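Beta-lactamase (Nostoc sp., PDB 6NHS) probably hydrolyses the amide bond of beta-lactam antibiotics through an active-site serine, as other class D beta-lactamases do. Local coordinates at residues 52-55 against 56-59; 116-119 against 120-123; 146-149 against 150-153. All blocks are in the same frame, centred on the assembly; numbering follows the deposited sequence.

In the fold
All three contacts are local, lie 16 to 17 Å from the chain centre and mix buried with exposed residues. Contact 1 is a turn fastened by polar side chains to strands of the six-stranded sheet, its arginine and asparagine buried and its alanines facing outward. Contacts 2 and 3 belong to the helical half, their centres about 10 Å apart, and join directly: R121 and Q117 of helix 113-123 bind D149, and A120 packs on W152. Contact 2 is regular helix, apolar inside and charged outside; contact 3 is a loop running into a short helix, with packed aromatic rings. Contact 1 stands about 23 Å from contact 3 and 28 Å from contact 2, centre to centre.

Contact 1 of 3, residues 52-55 against 56-59; sequences AARN and SQSF. With FMT (formic acid), chain G.
R54 meets both Q57 and F59 as the chain folds through two overlapping type I turns between strand 46-50 and helix 65-76. The backbone sets the shape: S56 N donates to A53 O at 3.2 Å, and Q57 N donates to R54 O at 3.0 Å, with an N-H...O angle of 161° in the second. In each bond the donor stands well above the carbonyl plane, in keeping with the tight i to i+3 turns.

Van der Waals contacts follow from that curl. Q57 folds its aliphatic part back over the turn, with CG 3.4 Å from A53 O and its amide carbon CD 3.7 Å from R54 CA. R54 takes a fully stretched course, CG turned anti to N (chi1 -170°), which carries it across the edge of the F59 ring, roughly at a right angle. There CZ of the ring touches the arginine chain at CG, 3.8 Å, and again at NE, 3.8 Å, lying over one guanidinium face. The two planes are only 15° apart, but the arginine chain comes to the ring's edge, and no stack forms. R54 O lies in the ring plane at its edge.

The polar ends look elsewhere. NE and NH2 of R54 are held by N233 and D235, the latter in a salt bridge, while the amide of N55 binds E49, S36 and I37 O. A formic acid molecule, probably from the crystallisation liquor, lies beside S58, with O2 3.2 Å from OG in a weak contact.

Seen in the fold, R54 and F59 rest on strand 213-223, N55 plugs against strand 35-41, and N55 and S56 abut the start of helix 161-172.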
loop_
_atom_site.group_PDB
_atom_site.type_symbol
_atom_site.label_atom_id
_atom_site.label_comp_id
_atom_site.label_asym_id
_atom_site.label_seq_id
_atom_site.Cartn_x
_atom_site.Cartn_y
_atom_site.Cartn_z
ATOM N N ALA A 52 -8.978 -6.263 -16.426
ATOM C CA ALA A 52 -7.638 -6.847 -16.468
ATOM C C ALA A 52 -6.615 -5.893 -17.074
ATOM O O ALA A 52 -5.449 -5.879 -16.660
ATOM C CB ALA A 52 -7.667 -8.158 -17.254
ATOM N N ALA A 53 -7.026 -5.097 -18.065
ATOM C CA ALA A 53 -6.084 -4.189 -18.716
ATOM C C ALA A 53 -5.522 -3.176 -17.726
ATOM O O ALA A 53 -4.326 -2.858 -17.754
ATOM C CB ALA A 53 -6.763 -3.474 -19.883
ATOM N N ARG A 54 -6.368 -2.667 -16.832
ATOM C CA ARG A 54 -5.908 -1.674 -15.870
ATOM C C ARG A 54 -4.990 -2.299 -14.824
ATOM O O ARG A 54 -4.118 -1.613 -14.278
ATOM C CB ARG A 54 -7.116 -0.995 -15.217
ATOM C CG ARG A 54 -6.779 0.223 -14.365
ATOM C CD ARG A 54 -8.028 0.804 -13.710
ATOM N NE ARG A 54 -7.711 1.916 -12.815
ATOM C CZ ARG A 54 -8.171 3.156 -12.961
ATOM N NH1 ARG A 54 -8.989 3.450 -13.962
ATOM N NH2 ARG A 54 -7.828 4.102 -12.095
ATOM N N ASN A 55 -5.159 -3.593 -14.538
ATOM C CA ASN A 55 -4.288 -4.275 -13.584
ATOM C C ASN A 55 -2.847 -4.372 -14.067
ATOM O O ASN A 55 -1.966 -4.693 -13.264
ATOM C CB ASN A 55 -4.827 -5.678 -13.276
ATOM C CG ASN A 55 -6.037 -5.652 -12.347
ATOM O OD1 ASN A 55 -6.192 -4.743 -11.541
ATOM N ND2 ASN A 55 -6.896 -6.654 -12.463
ATOM N N SER A 56 -2.585 -4.109 -15.348
ATOM C CA SER A 56 -1.227 -4.050 -15.878
ATOM C C SER A 56 -0.771 -2.626 -16.164
ATOM O O SER A 56 0.295 -2.438 -16.758
ATOM C CB SER A 56 -1.113 -4.891 -17.153
ATOM O OG SER A 56 -1.216 -6.274 -16.870
ATOM N N GLN A 57 -1.555 -1.624 -15.777
ATOM C CA GLN A 57 -1.180 -0.232 -15.979
ATOM C C GLN A 57 -0.499 0.306 -14.731
ATOM O O GLN A 57 -0.828 -0.086 -13.610
ATOM C CB GLN A 57 -2.407 0.617 -16.319
ATOM C CG GLN A 57 -3.008 0.293 -17.679
ATOM C CD GLN A 57 -4.322 1.010 -17.926
ATOM O OE1 GLN A 57 -4.766 1.826 -17.113
ATOM N NE2 GLN A 57 -4.956 0.702 -19.052
ATOM N N SER A 58 0.461 1.211 -14.937
ATOM C CA SER A 58 1.265 1.757 -13.847
ATOM C C SER A 58 0.649 3.040 -13.307
ATOM O O SER A 58 0.138 3.864 -14.073
ATOM C CB SER A 58 2.693 2.044 -14.319
ATOM O OG SER A 58 3.332 0.860 -14.742
ATOM N N PHE A 59 0.728 3.212 -11.986
ATOM C CA PHE A 59 0.235 4.403 -11.307
ATOM C C PHE A 59 1.202 4.783 -10.195
ATOM O O PHE A 59 1.922 3.933 -9.667
ATOM C CB PHE A 59 -1.165 4.186 -10.713
ATOM C CG PHE A 59 -2.179 3.695 -11.708
ATOM C CD1 PHE A 59 -2.954 4.589 -12.424
ATOM C CD2 PHE A 59 -2.357 2.335 -11.927
ATOM C CE1 PHE A 59 -3.896 4.137 -13.343
ATOM C CE2 PHE A 59 -3.286 1.880 -12.847
ATOM C CZ PHE A 59 -4.057 2.782 -13.555
HETATM C C FMT G . 3.081 -0.617 -18.150
HETATM O O1 FMT G . 3.591 0.499 -18.216
HETATM O O2 FMT G . 2.996 -1.268 -17.110
#

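Contact 2 of 3, residues 116-119 against 120-123; sequences YQVL and ARKI
Helix 113-123 supplies this contact: two successive turns, in which Q117 meets R121, V118 meets K122 and L119 meets I123, each pair four residues apart. Regular alpha-helical bonds run through it, from A120 N to Y116 O, R121 N to Q117 O, K122 N to V118 O and I123 N to L119 O, the last at 2.9 Å.

On the outer face R121 doubles back along the helix. Its chain is extended from CG to NE, CG passing 3.3 Å from Q117 O, and the guanidinium then lies flat over Q117: the carbonyl oxygen sits under one face, offset toward the rim, and CB of Q117 approaches NH2 to 3.8 Å. A water in the guanidinium plane ties the two side chains together, accepting from R121 NH2 at 2.9 Å and donating to Q117 OE1 at 2.7 Å. Both ends have stronger ties beyond the helix, R121 in a salt bridge to D149 OD2 and Q117 NE2 to D149 O, which probably fixes their rotation.

K122 lies alongside V118, pointing the same way, with CD 3.8 Å from CG1. A bend at chi3 (72°) then turns its ammonium toward V78 O. I123 curls its CG1 branch under the preceding turn, 3.2 Å from L119 O.

The inner face is buried. Y116 reaches helix 65-76, where OH bonds S70 and the ring touches K66 of a probable SxxK active-site motif; it also packs on helix 104-110. L119 touches both of these helices, I123 adds N69 and V72, and A120 meets M128 of helix 125-135.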
loop_
_atom_site.group_PDB
_atom_site.type_symbol
_atom_site.label_atom_id
_atom_site.label_comp_id
_atom_site.label_asym_id
_atom_site.label_seq_id
_atom_site.Cartn_x
_atom_site.Cartn_y
_atom_site.Cartn_z
ATOM N N TYR A 116 7.151 9.540 6.888
ATOM C CA TYR A 116 7.807 8.686 5.908
ATOM C C TYR A 116 8.782 9.451 5.029
ATOM O O TYR A 116 9.700 8.842 4.469
ATOM C CB TYR A 116 6.742 7.976 5.079
ATOM C CG TYR A 116 6.188 6.784 5.817
ATOM C CD1 TYR A 116 6.734 5.526 5.629
ATOM C CD2 TYR A 116 5.152 6.925 6.733
ATOM C CE1 TYR A 116 6.250 4.434 6.308
ATOM C CE2 TYR A 116 4.661 5.836 7.426
ATOM C CZ TYR A 116 5.215 4.591 7.204
ATOM O OH TYR A 116 4.737 3.490 7.873
ATOM N N GLN A 117 8.624 10.770 4.903
ATOM C CA GLN A 117 9.641 11.550 4.209
ATOM C C GLN A 117 10.938 11.599 5.012
ATOM O O GLN A 117 12.033 11.549 4.437
ATOM C CB GLN A 117 9.117 12.953 3.919
ATOM C CG GLN A 117 8.054 12.987 2.820
ATOM C CD GLN A 117 7.491 14.378 2.615
ATOM O OE1 GLN A 117 7.056 15.028 3.565
ATOM N NE2 GLN A 117 7.520 14.852 1.378
ATOM N N VAL A 118 10.842 11.691 6.343
ATOM C CA VAL A 118 12.042 11.593 7.174
ATOM C C VAL A 118 12.708 10.236 6.972
ATOM O O VAL A 118 13.929 10.145 6.793
ATOM C CB VAL A 118 11.702 11.828 8.659
ATOM C CG1 VAL A 118 12.945 11.604 9.528
ATOM C CG2 VAL A 118 11.136 13.227 8.877
ATOM N N LEU A 119 11.910 9.161 6.991
ATOM C CA LEU A 119 12.475 7.823 6.825
ATOM C C LEU A 119 13.228 7.708 5.507
ATOM O O LEU A 119 14.346 7.183 5.466
ATOM C CB LEU A 119 11.373 6.767 6.895
ATOM C CG LEU A 119 10.599 6.628 8.215
ATOM C CD1 LEU A 119 9.617 5.470 8.112
ATOM C CD2 LEU A 119 11.548 6.411 9.397
ATOM N N ALA A 120 12.641 8.226 4.423
ATOM C CA ALA A 120 13.271 8.121 3.110
ATOM C C ALA A 120 14.576 8.901 3.054
ATOM O O ALA A 120 15.560 8.427 2.475
ATOM C CB ALA A 120 12.305 8.610 2.030
ATOM N N ARG A 121 14.602 10.107 3.637
ATOM C CA ARG A 121 15.834 10.889 3.659
ATOM C C ARG A 121 16.930 10.161 4.419
ATOM O O ARG A 121 18.091 10.152 3.991
ATOM C CB ARG A 121 15.590 12.268 4.282
ATOM C CG ARG A 121 14.681 13.186 3.483
ATOM C CD ARG A 121 14.509 14.559 4.182
ATOM N NE ARG A 121 13.326 15.228 3.659
ATOM C CZ ARG A 121 12.225 15.486 4.353
ATOM N NH1 ARG A 121 12.151 15.189 5.646
ATOM N NH2 ARG A 121 11.198 16.073 3.747
ATOM N N LYS A 122 16.582 9.545 5.549
ATOM C CA LYS A 122 17.585 8.870 6.367
ATOM C C LYS A 122 18.061 7.579 5.708
ATOM O O LYS A 122 19.239 7.222 5.815
ATOM C CB LYS A 122 17.017 8.598 7.758
ATOM C CG LYS A 122 16.765 9.879 8.564
ATOM C CD LYS A 122 16.130 9.572 9.914
ATOM C CE LYS A 122 17.108 8.918 10.875
ATOM N NZ LYS A 122 16.431 8.652 12.194
ATOM N N ILE A 123 17.158 6.858 5.036
ATOM C CA ILE A 123 17.590 5.738 4.199
ATOM C C ILE A 123 18.586 6.228 3.156
ATOM O O ILE A 123 19.670 5.660 2.982
ATOM C CB ILE A 123 16.377 5.050 3.545
ATOM C CG1 ILE A 123 15.546 4.322 4.614
ATOM C CG2 ILE A 123 16.860 4.076 2.441
ATOM C CD1 ILE A 123 14.110 3.979 4.211
HETATM O O HOH W 1 8.645 16.829 4.842
#

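Contact 3 of 3, residues 146-149 against 150-153; sequences EQID and RFWL
Q147 and R150 meet where a loop turns into the short helix 151-154. A type I turn over I148 and D149 is closed by R150 N donating to Q147 O at 3.0 Å.

Four residues in a row, D149 to W152, place CG in the crowded position between N and the carbonyl carbon, with chi1 close to 60°. For R150 this sends the chain back over the turn, and a bend at chi3 (129°) swings the guanidinium so that one face looks onto E146 O and Q147 CG, the latter 4.0 Å from NH1. It crosses Q147 obliquely, the amide and guanidinium planes 60° apart; the amide itself is engaged through OE1, which accepts from T144 N.

F151 drops to the other side, beside I148 and pointing the same way. Its edge atom CE2 touches I148 CD1 at 4.1 Å and I148 O at 3.2 Å. W152 directs an edge of its indole at the F151 ring, CE3 sitting 3.5 Å above the ring centre, while L153 CG lies against an indole face. Both aromatic rings also meet F65. W152 is probably the counterpart of the tryptophan that lies near the active-site lysine in class D enzymes.

D149 OD1 stays 4.2 Å from R150 NE, too far for a salt bridge; the carboxylate answers R121 instead. I148 O is buried without a hydrogen-bond partner, bordered by the C-H edges of F151 and W152 (CZ3 at 3.5 Å). The chemistry therefore divides: aromatic edges line the buried carbonyl, while the aspartate's charge is probably balanced mainly from helix 113-123.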
loop_
_atom_site.group_PDB
_atom_site.type_symbol
_atom_site.label_atom_id
_atom_site.label_comp_id
_atom_site.label_asym_id
_atom_site.label_seq_id
_atom_site.Cartn_x
_atom_site.Cartn_y
_atom_site.Cartn_z
ATOM N N GLU A 146 17.702 14.462 -5.237
ATOM C CA GLU A 146 16.862 15.574 -4.813
ATOM C C GLU A 146 15.391 15.197 -4.702
ATOM O O GLU A 146 14.620 15.947 -4.094
ATOM C CB GLU A 146 17.025 16.749 -5.782
ATOM C CG GLU A 146 18.409 17.398 -5.758
ATOM C CD GLU A 146 19.495 16.543 -6.408
ATOM O OE1 GLU A 146 20.667 16.649 -5.987
ATOM O OE2 GLU A 146 19.182 15.763 -7.334
ATOM N N GLN A 147 14.985 14.060 -5.267
ATOM C CA GLN A 147 13.609 13.589 -5.188
ATOM C C GLN A 147 13.409 12.539 -4.100
ATOM O O GLN A 147 12.376 11.864 -4.089
ATOM C CB GLN A 147 13.169 13.027 -6.547
ATOM C CG GLN A 147 13.126 14.067 -7.668
ATOM C CD GLN A 147 12.947 13.450 -9.053
ATOM O OE1 GLN A 147 13.875 12.870 -9.610
ATOM N NE2 GLN A 147 11.752 13.580 -9.611
ATOM N N ILE A 148 14.366 12.404 -3.175
ATOM C CA ILE A 148 14.372 11.284 -2.233
ATOM C C ILE A 148 13.140 11.292 -1.329
ATOM O O ILE A 148 12.713 10.235 -0.845
ATOM C CB ILE A 148 15.684 11.286 -1.411
ATOM C CG1 ILE A 148 15.790 10.029 -0.536
ATOM C CG2 ILE A 148 15.804 12.553 -0.548
ATOM C CD1 ILE A 148 15.785 8.717 -1.332
ATOM N N ASP A 149 12.535 12.458 -1.096
ATOM C CA ASP A 149 11.378 12.537 -0.209
ATOM C C ASP A 149 10.063 12.728 -0.958
ATOM O O ASP A 149 9.056 13.088 -0.337
ATOM C CB ASP A 149 11.565 13.655 0.821
ATOM C CG ASP A 149 11.686 15.022 0.185
ATOM O OD1 ASP A 149 11.828 15.091 -1.050
ATOM O OD2 ASP A 149 11.639 16.030 0.924
ATOM N N ARG A 150 10.036 12.488 -2.272
ATOM C CA ARG A 150 8.783 12.646 -3.002
ATOM C C ARG A 150 8.628 11.729 -4.207
ATOM O O ARG A 150 7.604 11.833 -4.891
ATOM C CB ARG A 150 8.626 14.110 -3.448
ATOM C CG ARG A 150 9.718 14.616 -4.378
ATOM C CD ARG A 150 9.445 16.059 -4.780
ATOM N NE ARG A 150 10.597 16.933 -4.573
ATOM C CZ ARG A 150 11.301 17.490 -5.554
ATOM N NH1 ARG A 150 10.969 17.274 -6.820
ATOM N NH2 ARG A 150 12.334 18.271 -5.268
ATOM N N PHE A 151 9.572 10.825 -4.486
ATOM C CA PHE A 151 9.509 10.063 -5.733
ATOM C C PHE A 151 8.266 9.181 -5.809
ATOM O O PHE A 151 7.806 8.863 -6.910
ATOM C CB PHE A 151 10.773 9.219 -5.912
ATOM C CG PHE A 151 11.019 8.228 -4.800
ATOM C CD1 PHE A 151 10.450 6.963 -4.839
ATOM C CD2 PHE A 151 11.831 8.563 -3.720
ATOM C CE1 PHE A 151 10.679 6.048 -3.817
ATOM C CE2 PHE A 151 12.071 7.650 -2.699
ATOM C CZ PHE A 151 11.490 6.393 -2.745
ATOM N N TRP A 152 7.706 8.778 -4.667
ATOM C CA TRP A 152 6.512 7.939 -4.674
ATOM C C TRP A 152 5.223 8.753 -4.672
ATOM O O TRP A 152 4.143 8.182 -4.865
ATOM C CB TRP A 152 6.523 6.982 -3.470
ATOM C CG TRP A 152 6.355 7.664 -2.144
ATOM C CD1 TRP A 152 5.187 7.838 -1.463
ATOM C CD2 TRP A 152 7.382 8.273 -1.342
ATOM N NE1 TRP A 152 5.418 8.514 -0.290
ATOM C CE2 TRP A 152 6.757 8.793 -0.189
ATOM C CE3 TRP A 152 8.767 8.424 -1.486
ATOM C CZ2 TRP A 152 7.466 9.449 0.819
ATOM C CZ3 TRP A 152 9.475 9.081 -0.486
ATOM C CH2 TRP A 152 8.823 9.585 0.650
ATOM N N LEU A 153 5.316 10.068 -4.467
ATOM C CA LEU A 153 4.175 10.975 -4.453
ATOM C C LEU A 153 4.000 11.724 -5.765
ATOM O O LEU A 153 2.871 11.921 -6.221
ATOM C CB LEU A 153 4.331 11.993 -3.318
ATOM C CG LEU A 153 4.498 11.410 -1.916
ATOM C CD1 LEU A 153 5.045 12.461 -0.948
ATOM C CD2 LEU A 153 3.169 10.876 -1.432
#